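Local coordinates for putative capsular polysaccharide biosynthesis protein (Streptococcus pneumoniae serotype 4, PDB 6EWR) that probably acts as a pyridoxal-phosphate-dependent sugar aminotransferase of the DegT/DnrJ/EryC1 family, and holds the cofactor here in its pyridoxamine phosphate form, at residues V59-A64 and Y262-T267; A66-I71 and F196-F201; P134-G139 and S175-A180; V204-T209 and E315-L320. All coordinates share one frame; numbering follows the deposited sequence.

From the N terminus, strand 58-61 leads through contact 1 into helix 64-74, whose start meets the cofactor phosphate. Contact 1 (59-64 with 262-267) closes the long loop that encloses contacts 2 and 3, and contact 3 (134-139 with 175-180) is itself nested inside contact 2 (66-71 with 196-201). Contacts 2 and 3 meet through neighbouring sheet strands 196-200 and 172-176. Contact 4 (204-209 with 315-320) opens after contacts 2 and 3 have closed and crosses contact 1, because 204-209 precedes 262-267 and 315-320 follows it. It joins the loop of the predicted cofactor lysine to the turn before strand 321-325. All four touch the same pyridoxamine phosphate.

Contact 1. Residues V59-A64 and Y262-T267; sequences VCLNSA and YKCNMT. With PMP (4'-deoxy-4'-aminopyridoxal-5'-phosphate), chain E.
Backbone polarity joins N62 to C264: N62 N donates to C264 O at 2.8 Å, with an N-H...O angle of 140° and the donor tilted 35° from the carbonyl plane. The bond is bent, and it ties the residue just after strand 58-61 to the loop that precedes helix 268-299. Van der Waals contact surrounds it. L61 lays CB and CD2 beside the same carbonyl, CD2 being 3.4 Å from C264 O. The N62 amide packs alongside C264, with N62 OD1 3.2 Å from C264 CB; its first torsion sets N62 CG between its own N and carbonyl carbon and turns the amide to that side. M266 contributes the sulfur contact: its chain, extended to SD and bent at chi3, brings SD within 3.6 Å of C60 CB and CE within 3.3 Å of L61 O. At the C-terminal end of 59-64, A64 N donates to PMP O2P at 3.1 Å and 167°, nearly straight. This is the phosphate-binding helix start of fold-type I aminotransferases, and S63 caps the same helix through A66 N. Around the contact, helix 40-53 packs on C60 and M266, helix 64-74 on L61 and C264, and strand 213-217 pairs with strand 58-61.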
# COMPACT_ATOMS: atom_id res chain seq x y z
N VAL A 59 0.40 -3.16 -14.89
CA VAL A 59 1.14 -2.89 -13.65
C VAL A 59 0.39 -3.51 -12.45
O VAL A 59 -0.68 -3.05 -12.04
CB VAL A 59 1.32 -1.38 -13.45
CG1 VAL A 59 2.27 -1.10 -12.32
CG2 VAL A 59 1.85 -0.75 -14.72
N CYS A 60 0.95 -4.55 -11.88
CA CYS A 60 0.32 -5.19 -10.73
C CYS A 60 0.74 -4.44 -9.46
O CYS A 60 1.92 -4.12 -9.27
CB CYS A 60 0.65 -6.69 -10.67
SG CYS A 60 -0.28 -7.67 -11.92
N LEU A 61 -0.25 -4.14 -8.62
CA LEU A 61 -0.08 -3.34 -7.42
C LEU A 61 -0.84 -4.01 -6.25
O LEU A 61 -1.42 -5.12 -6.44
CB LEU A 61 -0.63 -1.94 -7.69
CG LEU A 61 0.08 -1.14 -8.80
CD1 LEU A 61 -0.60 0.19 -9.07
CD2 LEU A 61 1.51 -0.87 -8.42
N ASN A 62 -0.81 -3.37 -5.06
CA ASN A 62 -1.45 -3.90 -3.84
C ASN A 62 -2.93 -3.60 -3.65
O ASN A 62 -3.53 -4.15 -2.74
CB ASN A 62 -0.68 -3.50 -2.55
CG ASN A 62 -0.73 -2.00 -2.24
OD1 ASN A 62 -1.46 -1.21 -2.89
ND2 ASN A 62 0.03 -1.60 -1.24
N SER A 63 -3.49 -2.71 -4.48
CA SER A 63 -4.95 -2.50 -4.52
C SER A 63 -5.39 -1.82 -5.81
O SER A 63 -4.57 -1.26 -6.53
CB SER A 63 -5.39 -1.63 -3.33
OG SER A 63 -4.90 -0.31 -3.44
N ALA A 64 -6.69 -1.87 -6.11
CA ALA A 64 -7.26 -1.04 -7.20
C ALA A 64 -7.22 0.43 -6.85
O ALA A 64 -7.13 1.29 -7.73
CB ALA A 64 -8.71 -1.45 -7.49
N TYR A 262 5.52 6.41 -3.48
CA TYR A 262 4.56 5.62 -2.71
C TYR A 262 5.04 4.20 -2.58
O TYR A 262 6.15 3.89 -3.03
CB TYR A 262 3.16 5.74 -3.36
CG TYR A 262 2.81 7.19 -3.52
CD1 TYR A 262 2.24 7.92 -2.46
CD2 TYR A 262 3.20 7.91 -4.67
CE1 TYR A 262 2.01 9.29 -2.57
CE2 TYR A 262 2.96 9.28 -4.79
CZ TYR A 262 2.36 9.98 -3.74
OH TYR A 262 2.12 11.35 -3.83
N LYS A 263 4.26 3.34 -1.93
CA LYS A 263 4.66 1.97 -1.63
C LYS A 263 3.44 1.06 -1.86
O LYS A 263 2.67 0.79 -0.94
CB LYS A 263 5.17 1.87 -0.20
CG LYS A 263 5.66 0.48 0.28
CD LYS A 263 6.70 -0.09 -0.64
CE LYS A 263 7.41 -1.33 -0.09
NZ LYS A 263 7.93 -2.24 -1.15
N CYS A 264 3.28 0.62 -3.11
CA CYS A 264 2.13 -0.19 -3.45
C CYS A 264 2.40 -1.29 -4.44
O CYS A 264 1.49 -1.72 -5.11
CB CYS A 264 0.96 0.71 -3.89
SG CYS A 264 1.33 1.96 -5.15
N ASN A 265 3.63 -1.80 -4.49
CA ASN A 265 4.01 -2.95 -5.35
C ASN A 265 3.33 -4.24 -4.92
O ASN A 265 2.95 -4.39 -3.77
CB ASN A 265 5.55 -3.18 -5.32
CG ASN A 265 6.10 -3.45 -3.91
OD1 ASN A 265 5.93 -2.63 -2.99
ND2 ASN A 265 6.75 -4.63 -3.73
N MET A 266 3.19 -5.18 -5.86
CA MET A 266 2.61 -6.48 -5.54
C MET A 266 3.73 -7.51 -5.28
O MET A 266 4.69 -7.58 -6.03
CB MET A 266 1.72 -6.97 -6.69
CG MET A 266 1.27 -8.42 -6.53
SD MET A 266 0.30 -9.03 -7.90
CE MET A 266 -1.24 -8.17 -7.64
N THR A 267 3.52 -8.33 -4.26
CA THR A 267 4.43 -9.42 -3.93
C THR A 267 4.19 -10.63 -4.79
O THR A 267 3.06 -10.87 -5.24
CB THR A 267 4.23 -9.90 -2.47
OG1 THR A 267 2.97 -10.57 -2.33
CG2 THR A 267 4.36 -8.72 -1.49
N1 PMP E . -14.20 0.65 -6.90
C2 PMP E . -15.25 -0.17 -6.60
C2A PMP E . -16.58 0.01 -7.28
C3 PMP E . -15.11 -1.23 -5.58
O3 PMP E . -16.14 -2.06 -5.21
C4 PMP E . -13.78 -1.35 -4.95
C4A PMP E . -13.58 -2.43 -3.91
N4A PMP E . -12.82 -2.01 -2.72
C5 PMP E . -12.68 -0.40 -5.36
C6 PMP E . -12.97 0.56 -6.33
C5A PMP E . -11.29 -0.49 -4.73
O4P PMP E . -10.90 -1.86 -4.48
P PMP E . -9.56 -2.22 -3.68
O1P PMP E . -8.74 -0.97 -3.61
O2P PMP E . -8.82 -3.35 -4.40
O3P PMP E . -9.95 -2.63 -2.29

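Contact 2. Residues A66-I71 and F196-F201; sequences AALELI and FTSFSF. With PMP (4'-deoxy-4'-aminopyridoxal-5'-phosphate), chain E.
The side chains of I71 and F196 run antiparallel alongside one another, I71 CG2 lying 3.8 Å from F196 CB and equally near CG at the root of the ring. The isoleucine torsions account for this: I71 CG2 stands anti to the backbone N while CG1 lies beside it (chi1 -72°), and an extended chi2 carries CD1 on to 4.0 Å from T197 O. One helical turn earlier, A67 CB rests on S198 CB at 3.9 Å, a small-on-small meeting that lets the backbones come close. The axes of helix 66-71 and strand 196-200 pass 7.6 Å apart at 160°: helix 64-74 packs on the central mixed sheet of the fold-type I aminotransferase domain, running nearly antiparallel to this strand. L68 reaches the same serine from beside it, CD1 lying 3.6 Å from S198 OG; the hydroxyl itself makes a weak hydrogen bond to S175 O. Whereas S198 OG sits between its backbone N and carbonyl carbon, S200 turns its OG away from the N (chi1 -175°), and this hydroxyl donates to PMP O2P in a short bond of 2.5 Å, joining A64 N on that oxygen; T65 OG1 is a further ligand of the cofactor.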
# COMPACT_ATOMS: atom_id res chain seq x y z
N ALA A 66 -4.83 1.84 -5.08
CA ALA A 66 -3.48 2.22 -5.49
C ALA A 66 -3.36 2.46 -7.02
O ALA A 66 -2.78 3.47 -7.47
CB ALA A 66 -2.48 1.17 -5.05
N ALA A 67 -3.90 1.53 -7.81
CA ALA A 67 -3.88 1.62 -9.26
C ALA A 67 -4.60 2.85 -9.78
O ALA A 67 -4.09 3.53 -10.69
CB ALA A 67 -4.50 0.38 -9.89
N LEU A 68 -5.78 3.12 -9.23
CA LEU A 68 -6.61 4.24 -9.66
C LEU A 68 -5.91 5.55 -9.32
O LEU A 68 -5.77 6.43 -10.17
CB LEU A 68 -8.01 4.14 -9.04
CG LEU A 68 -9.12 5.03 -9.64
CD1 LEU A 68 -9.25 4.88 -11.15
CD2 LEU A 68 -10.47 4.81 -8.98
N GLU A 69 -5.41 5.66 -8.08
CA GLU A 69 -4.69 6.84 -7.64
C GLU A 69 -3.41 7.12 -8.42
O GLU A 69 -3.08 8.30 -8.63
CB GLU A 69 -4.32 6.72 -6.16
CG GLU A 69 -3.80 8.02 -5.55
CD GLU A 69 -3.82 8.04 -4.05
OE1 GLU A 69 -4.66 7.37 -3.42
OE2 GLU A 69 -2.98 8.75 -3.47
N LEU A 70 -2.67 6.08 -8.80
CA LEU A 70 -1.43 6.30 -9.56
C LEU A 70 -1.70 6.70 -11.00
O LEU A 70 -0.92 7.46 -11.57
CB LEU A 70 -0.49 5.08 -9.54
CG LEU A 70 0.15 4.76 -8.20
CD1 LEU A 70 1.28 3.77 -8.40
CD2 LEU A 70 0.63 6.01 -7.48
N ILE A 71 -2.81 6.22 -11.56
CA ILE A 71 -3.24 6.69 -12.86
C ILE A 71 -3.38 8.22 -12.81
O ILE A 71 -2.79 8.95 -13.63
CB ILE A 71 -4.55 6.01 -13.32
CG1 ILE A 71 -4.28 4.54 -13.71
CG2 ILE A 71 -5.15 6.76 -14.51
CD1 ILE A 71 -5.51 3.67 -13.76
N PHE A 196 -7.37 4.50 -19.55
CA PHE A 196 -6.75 3.69 -18.50
C PHE A 196 -7.82 2.90 -17.77
O PHE A 196 -8.99 3.30 -17.76
CB PHE A 196 -6.03 4.56 -17.47
CG PHE A 196 -4.88 5.33 -18.05
CD1 PHE A 196 -5.12 6.49 -18.80
CD2 PHE A 196 -3.58 4.91 -17.86
CE1 PHE A 196 -4.08 7.20 -19.35
CE2 PHE A 196 -2.53 5.63 -18.40
CZ PHE A 196 -2.79 6.78 -19.15
N THR A 197 -7.43 1.78 -17.18
CA THR A 197 -8.37 0.97 -16.42
C THR A 197 -7.70 0.44 -15.18
O THR A 197 -6.54 0.07 -15.25
CB THR A 197 -8.86 -0.21 -17.25
OG1 THR A 197 -9.45 0.25 -18.47
CG2 THR A 197 -9.91 -1.00 -16.48
N SER A 198 -8.41 0.44 -14.06
CA SER A 198 -7.91 -0.17 -12.80
C SER A 198 -8.72 -1.40 -12.41
O SER A 198 -9.95 -1.39 -12.53
CB SER A 198 -7.96 0.84 -11.66
OG SER A 198 -9.29 1.27 -11.47
N PHE A 199 -8.05 -2.45 -11.96
CA PHE A 199 -8.69 -3.71 -11.52
C PHE A 199 -8.42 -3.99 -10.02
O PHE A 199 -7.40 -3.60 -9.48
CB PHE A 199 -8.18 -4.90 -12.38
CG PHE A 199 -8.69 -4.89 -13.82
CD1 PHE A 199 -10.03 -5.19 -14.11
CD2 PHE A 199 -7.83 -4.60 -14.89
CE1 PHE A 199 -10.49 -5.18 -15.42
CE2 PHE A 199 -8.30 -4.59 -16.21
CZ PHE A 199 -9.63 -4.88 -16.47
N SER A 200 -9.34 -4.69 -9.36
CA SER A 200 -9.20 -5.13 -7.95
C SER A 200 -9.16 -6.64 -7.92
O SER A 200 -9.98 -7.31 -8.57
CB SER A 200 -10.40 -4.66 -7.09
OG SER A 200 -10.22 -4.98 -5.70
N PHE A 201 -8.23 -7.17 -7.14
CA PHE A 201 -8.13 -8.60 -6.85
C PHE A 201 -8.35 -8.83 -5.34
O PHE A 201 -7.78 -9.74 -4.73
CB PHE A 201 -6.76 -9.13 -7.30
CG PHE A 201 -6.29 -8.63 -8.64
CD1 PHE A 201 -7.17 -8.48 -9.73
CD2 PHE A 201 -4.93 -8.37 -8.86
CE1 PHE A 201 -6.70 -8.03 -10.97
CE2 PHE A 201 -4.45 -7.93 -10.09
CZ PHE A 201 -5.34 -7.74 -11.13
N1 PMP E . -14.20 0.65 -6.90
C2 PMP E . -15.25 -0.17 -6.60
C2A PMP E . -16.58 0.01 -7.28
C3 PMP E . -15.11 -1.23 -5.58
O3 PMP E . -16.14 -2.06 -5.21
C4 PMP E . -13.78 -1.35 -4.95
C4A PMP E . -13.58 -2.43 -3.91
N4A PMP E . -12.82 -2.01 -2.72
C5 PMP E . -12.68 -0.40 -5.36
C6 PMP E . -12.97 0.56 -6.33
C5A PMP E . -11.29 -0.49 -4.73
O4P PMP E . -10.90 -1.86 -4.48
P PMP E . -9.56 -2.22 -3.68
O1P PMP E . -8.74 -0.97 -3.61
O2P PMP E . -8.82 -3.35 -4.40
O3P PMP E . -9.95 -2.63 -2.29

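Contact 3. Residues P134-G139 and S175-A180; sequences PVELAG and SDSAHA. With PMP (4'-deoxy-4'-aminopyridoxal-5'-phosphate), chain E.
E136 and S175 meet through a hydroxyl and a carboxylate: S175 OG donates at 2.7 Å to E136 OE2, which accepts with its anti lone pair, away from OE1. Y144 OH bonds to OE2 as well, while OE1 accepts from C142 N, so both oxygens of this buried carboxylate are satisfied. The glutamate chain bends at chi2 (-55°), bringing OE2 back to the serine. Two backbone bonds run alongside at the single bridge between V135 and D176. D176 N donates to P134 O at 2.9 Å, and E136 N returns the pairing to D176 O at 3.2 Å. A water adds a third link, donating to E136 O and D176 O while accepting from H179 N. The H179 ring uses both nitrogens: A138 N donates to ND1 at 3.1 Å, close to the ring plane, and NE2 is hydrogen-bonded to PMP O3 at 2.7 Å. D176 OD1 receives A178 N in an Asx turn, while OD2, also bonded to S93 OG, lies 2.7 Å from PMP N1. With A138 N at ND1 and PMP O3 at NE2, the imidazole is held at two points of its edge, which fixes its rotation beside the cofactor, and the carboxylate beside N1 is consistent with a protonated pyridine nitrogen, the usual electron sink of fold-type I enzymes.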
# COMPACT_ATOMS: atom_id res chain seq x y z
N PRO A 134 -15.84 6.37 -15.09
CA PRO A 134 -17.01 5.52 -15.00
C PRO A 134 -16.69 4.27 -14.20
O PRO A 134 -15.52 3.88 -14.12
CB PRO A 134 -17.32 5.16 -16.47
CG PRO A 134 -16.19 5.73 -17.29
CD PRO A 134 -15.12 6.15 -16.35
N VAL A 135 -17.72 3.67 -13.61
CA VAL A 135 -17.53 2.44 -12.83
C VAL A 135 -18.34 1.34 -13.47
O VAL A 135 -19.53 1.50 -13.72
CB VAL A 135 -17.87 2.61 -11.33
CG1 VAL A 135 -19.20 3.30 -11.11
CG2 VAL A 135 -17.87 1.28 -10.60
N GLU A 136 -17.67 0.23 -13.74
CA GLU A 136 -18.30 -0.93 -14.35
C GLU A 136 -18.93 -1.77 -13.20
O GLU A 136 -18.41 -2.83 -12.80
CB GLU A 136 -17.31 -1.75 -15.17
CG GLU A 136 -16.17 -1.00 -15.86
CD GLU A 136 -16.58 0.14 -16.78
OE1 GLU A 136 -17.80 0.33 -17.05
OE2 GLU A 136 -15.67 0.85 -17.25
N LEU A 137 -20.03 -1.25 -12.69
CA LEU A 137 -20.71 -1.81 -11.53
C LEU A 137 -21.25 -3.20 -11.79
O LEU A 137 -22.00 -3.42 -12.74
CB LEU A 137 -21.89 -0.93 -11.14
CG LEU A 137 -22.67 -1.38 -9.90
CD1 LEU A 137 -21.97 -0.88 -8.68
CD2 LEU A 137 -24.08 -0.83 -9.90
N ALA A 138 -20.92 -4.11 -10.87
CA ALA A 138 -21.31 -5.51 -10.93
C ALA A 138 -20.67 -6.29 -12.07
O ALA A 138 -20.96 -7.49 -12.21
CB ALA A 138 -22.82 -5.67 -10.96
N GLY A 139 -19.75 -5.67 -12.80
CA GLY A 139 -19.19 -6.26 -14.02
C GLY A 139 -19.79 -5.76 -15.33
O GLY A 139 -19.31 -6.14 -16.41
N SER A 175 -11.31 3.82 -16.43
CA SER A 175 -12.34 2.88 -15.99
C SER A 175 -12.08 2.38 -14.60
O SER A 175 -11.07 1.73 -14.37
CB SER A 175 -12.42 1.67 -16.95
OG SER A 175 -13.16 0.60 -16.37
N ASP A 176 -13.00 2.62 -13.67
CA ASP A 176 -12.99 1.84 -12.43
C ASP A 176 -13.54 0.42 -12.71
O ASP A 176 -14.75 0.17 -12.54
CB ASP A 176 -13.78 2.55 -11.32
CG ASP A 176 -13.69 1.81 -9.97
OD1 ASP A 176 -13.21 0.66 -9.91
OD2 ASP A 176 -14.10 2.39 -8.95
N SER A 177 -12.67 -0.47 -13.14
CA SER A 177 -13.07 -1.85 -13.43
C SER A 177 -12.79 -2.81 -12.26
O SER A 177 -12.43 -3.98 -12.46
CB SER A 177 -12.39 -2.38 -14.71
OG SER A 177 -13.12 -2.01 -15.87
N ALA A 178 -12.99 -2.33 -11.04
CA ALA A 178 -12.73 -3.15 -9.87
C ALA A 178 -13.48 -4.49 -9.96
O ALA A 178 -12.94 -5.51 -9.55
CB ALA A 178 -13.11 -2.40 -8.60
N HIS A 179 -14.69 -4.46 -10.53
CA HIS A 179 -15.57 -5.62 -10.60
C HIS A 179 -15.51 -6.38 -11.94
O HIS A 179 -16.10 -7.46 -12.08
CB HIS A 179 -17.02 -5.16 -10.44
CG HIS A 179 -17.31 -4.37 -9.19
ND1 HIS A 179 -18.48 -3.65 -9.04
CD2 HIS A 179 -16.61 -4.19 -8.05
CE1 HIS A 179 -18.49 -3.09 -7.84
NE2 HIS A 179 -17.36 -3.37 -7.23
N ALA A 180 -14.77 -5.82 -12.91
CA ALA A 180 -14.97 -6.10 -14.33
C ALA A 180 -13.86 -6.87 -15.07
O ALA A 180 -13.90 -6.97 -16.32
CB ALA A 180 -15.22 -4.78 -15.04
N1 PMP E . -14.20 0.65 -6.90
C2 PMP E . -15.25 -0.17 -6.60
C2A PMP E . -16.58 0.01 -7.28
C3 PMP E . -15.11 -1.23 -5.58
O3 PMP E . -16.14 -2.06 -5.21
C4 PMP E . -13.78 -1.35 -4.95
C4A PMP E . -13.58 -2.43 -3.91
N4A PMP E . -12.82 -2.01 -2.72
C5 PMP E . -12.68 -0.40 -5.36
C6 PMP E . -12.97 0.56 -6.33
C5A PMP E . -11.29 -0.49 -4.73
O4P PMP E . -10.90 -1.86 -4.48
P PMP E . -9.56 -2.22 -3.68
O1P PMP E . -8.74 -0.97 -3.61
O2P PMP E . -8.82 -3.35 -4.40
O3P PMP E . -9.95 -2.63 -2.29
O HOH W 1 -15.90 -2.08 -11.41

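Contact 4. Residues V204-T209 and E315-L320; sequences VKNFTT and ESSRHL. With PMP (4'-deoxy-4'-aminopyridoxal-5'-phosphate), chain E.
The active-site pocket beside the cofactor amine is where loop 204-209, carrying the predicted Schiff-base lysine K205, meets the turn before strand 321-325. H319 makes the main contact. Its ND1 donates to N206 OD1 at 2.8 Å with an N-H...O angle of 151°; the acceptor lies close to the imidazole plane, whereas the donor is tilted 32° from the carbonyl plane of the amide. The two flat groups are turned 60° from each other. With H319 CG anti to its backbone N, the ring extends toward the loop, and the ring edge at CE1 meets V204 O, near the ring plane, at 3.2 Å. L320 CD2 lies over one face of the imidazole, offset toward the rim. The other end of the N206 amide faces the turn, ND2 lying 2.9 Å from S317 O. K205 passes the ring obliquely: a bend at chi2 sets CD 3.3 Å from H319 NE2, and a second at chi4 turns NZ to 3.1 Å from PMP C4A. Just before H319 in the chain, R318 N donates to S316 OG in an ST turn, and S317 OG bonds to H179 O, linking this turn to the histidine beside PMP O3. NZ is not bonded to C4A, which keeps its amine N4A; this is consistent with a lysine free of the cofactor and placed for the predicted proton-acceptor role at that carbon.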
# COMPACT_ATOMS: atom_id res chain seq x y z
N VAL A 204 -13.01 -10.54 -1.88
CA VAL A 204 -14.41 -10.70 -2.31
C VAL A 204 -14.66 -10.54 -3.82
O VAL A 204 -15.79 -10.76 -4.25
CB VAL A 204 -15.39 -9.81 -1.49
CG1 VAL A 204 -15.15 -9.95 -0.01
CG2 VAL A 204 -15.31 -8.35 -1.90
N LYS A 205 -13.65 -10.20 -4.63
CA LYS A 205 -13.80 -10.11 -6.10
C LYS A 205 -13.75 -11.48 -6.79
O LYS A 205 -13.41 -12.50 -6.17
CB LYS A 205 -12.79 -9.12 -6.74
CG LYS A 205 -12.82 -7.70 -6.23
CD LYS A 205 -14.19 -7.07 -6.17
CE LYS A 205 -14.19 -5.63 -5.60
NZ LYS A 205 -13.97 -5.48 -4.12
N ASN A 206 -14.13 -11.50 -8.07
CA ASN A 206 -14.19 -12.73 -8.91
C ASN A 206 -12.85 -13.43 -9.04
O ASN A 206 -12.77 -14.66 -9.10
CB ASN A 206 -14.64 -12.40 -10.34
CG ASN A 206 -16.11 -12.13 -10.46
OD1 ASN A 206 -16.77 -11.71 -9.48
ND2 ASN A 206 -16.65 -12.42 -11.62
N PHE A 207 -11.84 -12.61 -9.20
CA PHE A 207 -10.47 -12.98 -9.39
C PHE A 207 -9.78 -12.33 -8.21
O PHE A 207 -9.92 -11.13 -8.03
CB PHE A 207 -9.98 -12.39 -10.72
CG PHE A 207 -8.52 -12.56 -10.95
CD1 PHE A 207 -7.60 -11.70 -10.35
CD2 PHE A 207 -8.04 -13.56 -11.79
CE1 PHE A 207 -6.24 -11.87 -10.55
CE2 PHE A 207 -6.70 -13.71 -12.02
CZ PHE A 207 -5.79 -12.86 -11.40
N THR A 208 -9.05 -13.10 -7.40
CA THR A 208 -8.52 -12.53 -6.17
C THR A 208 -7.09 -12.94 -5.83
O THR A 208 -6.69 -14.09 -6.07
CB THR A 208 -9.39 -12.86 -4.96
OG1 THR A 208 -8.87 -12.15 -3.83
CG2 THR A 208 -9.38 -14.37 -4.64
N THR A 209 -6.37 -11.99 -5.23
CA THR A 209 -5.10 -12.23 -4.58
C THR A 209 -5.18 -11.80 -3.11
O THR A 209 -4.16 -11.43 -2.52
CB THR A 209 -3.96 -11.51 -5.29
OG1 THR A 209 -4.18 -10.09 -5.27
CG2 THR A 209 -3.89 -11.98 -6.73
N GLU A 315 -21.18 -8.37 -22.07
CA GLU A 315 -21.14 -9.66 -21.41
C GLU A 315 -20.40 -9.41 -20.10
O GLU A 315 -19.18 -9.25 -20.07
CB GLU A 315 -20.41 -10.68 -22.28
CG GLU A 315 -19.95 -11.96 -21.59
CD GLU A 315 -20.99 -13.06 -21.55
OE1 GLU A 315 -22.11 -12.81 -22.06
OE2 GLU A 315 -20.68 -14.17 -21.05
N SER A 316 -21.15 -9.40 -19.00
CA SER A 316 -20.59 -9.03 -17.71
C SER A 316 -19.69 -10.12 -17.12
O SER A 316 -19.89 -11.30 -17.39
CB SER A 316 -21.71 -8.71 -16.73
OG SER A 316 -21.16 -8.43 -15.47
N SER A 317 -18.72 -9.70 -16.31
CA SER A 317 -17.98 -10.62 -15.44
C SER A 317 -18.89 -11.30 -14.40
O SER A 317 -18.53 -12.34 -13.86
CB SER A 317 -16.86 -9.89 -14.71
OG SER A 317 -17.37 -8.77 -14.03
N ARG A 318 -20.04 -10.68 -14.12
CA ARG A 318 -21.02 -11.20 -13.18
C ARG A 318 -20.41 -11.24 -11.81
O ARG A 318 -20.31 -12.29 -11.19
CB ARG A 318 -21.55 -12.58 -13.58
CG ARG A 318 -22.14 -12.57 -14.98
CD ARG A 318 -22.69 -13.94 -15.35
NE ARG A 318 -23.44 -13.86 -16.59
CZ ARG A 318 -22.91 -13.90 -17.80
NH1 ARG A 318 -21.60 -14.05 -18.00
NH2 ARG A 318 -23.71 -13.79 -18.85
N HIS A 319 -20.01 -10.06 -11.34
CA HIS A 319 -19.48 -9.93 -10.00
C HIS A 319 -20.56 -9.88 -8.90
O HIS A 319 -20.47 -10.59 -7.90
CB HIS A 319 -18.54 -8.71 -9.92
CG HIS A 319 -17.99 -8.51 -8.55
ND1 HIS A 319 -17.44 -9.54 -7.84
CD2 HIS A 319 -17.97 -7.43 -7.74
CE1 HIS A 319 -17.07 -9.10 -6.66
NE2 HIS A 319 -17.39 -7.83 -6.56
N LEU A 320 -21.56 -9.02 -9.08
CA LEU A 320 -22.61 -8.78 -8.06
C LEU A 320 -24.00 -9.01 -8.68
O LEU A 320 -24.26 -8.55 -9.79
CB LEU A 320 -22.52 -7.36 -7.54
CG LEU A 320 -21.25 -6.97 -6.77
CD1 LEU A 320 -21.26 -5.49 -6.41
CD2 LEU A 320 -21.09 -7.77 -5.49
N1 PMP E . -14.20 0.65 -6.90
C2 PMP E . -15.25 -0.17 -6.60
C2A PMP E . -16.58 0.01 -7.28
C3 PMP E . -15.11 -1.23 -5.58
O3 PMP E . -16.14 -2.06 -5.21
C4 PMP E . -13.78 -1.35 -4.95
C4A PMP E . -13.58 -2.43 -3.91
N4A PMP E . -12.82 -2.01 -2.72
C5 PMP E . -12.68 -0.40 -5.36
C6 PMP E . -12.97 0.56 -6.33
C5A PMP E . -11.29 -0.49 -4.73
O4P PMP E . -10.90 -1.86 -4.48
P PMP E . -9.56 -2.22 -3.68
O1P PMP E . -8.74 -0.97 -3.61
O2P PMP E . -8.82 -3.35 -4.40
O3P PMP E . -9.95 -2.63 -2.29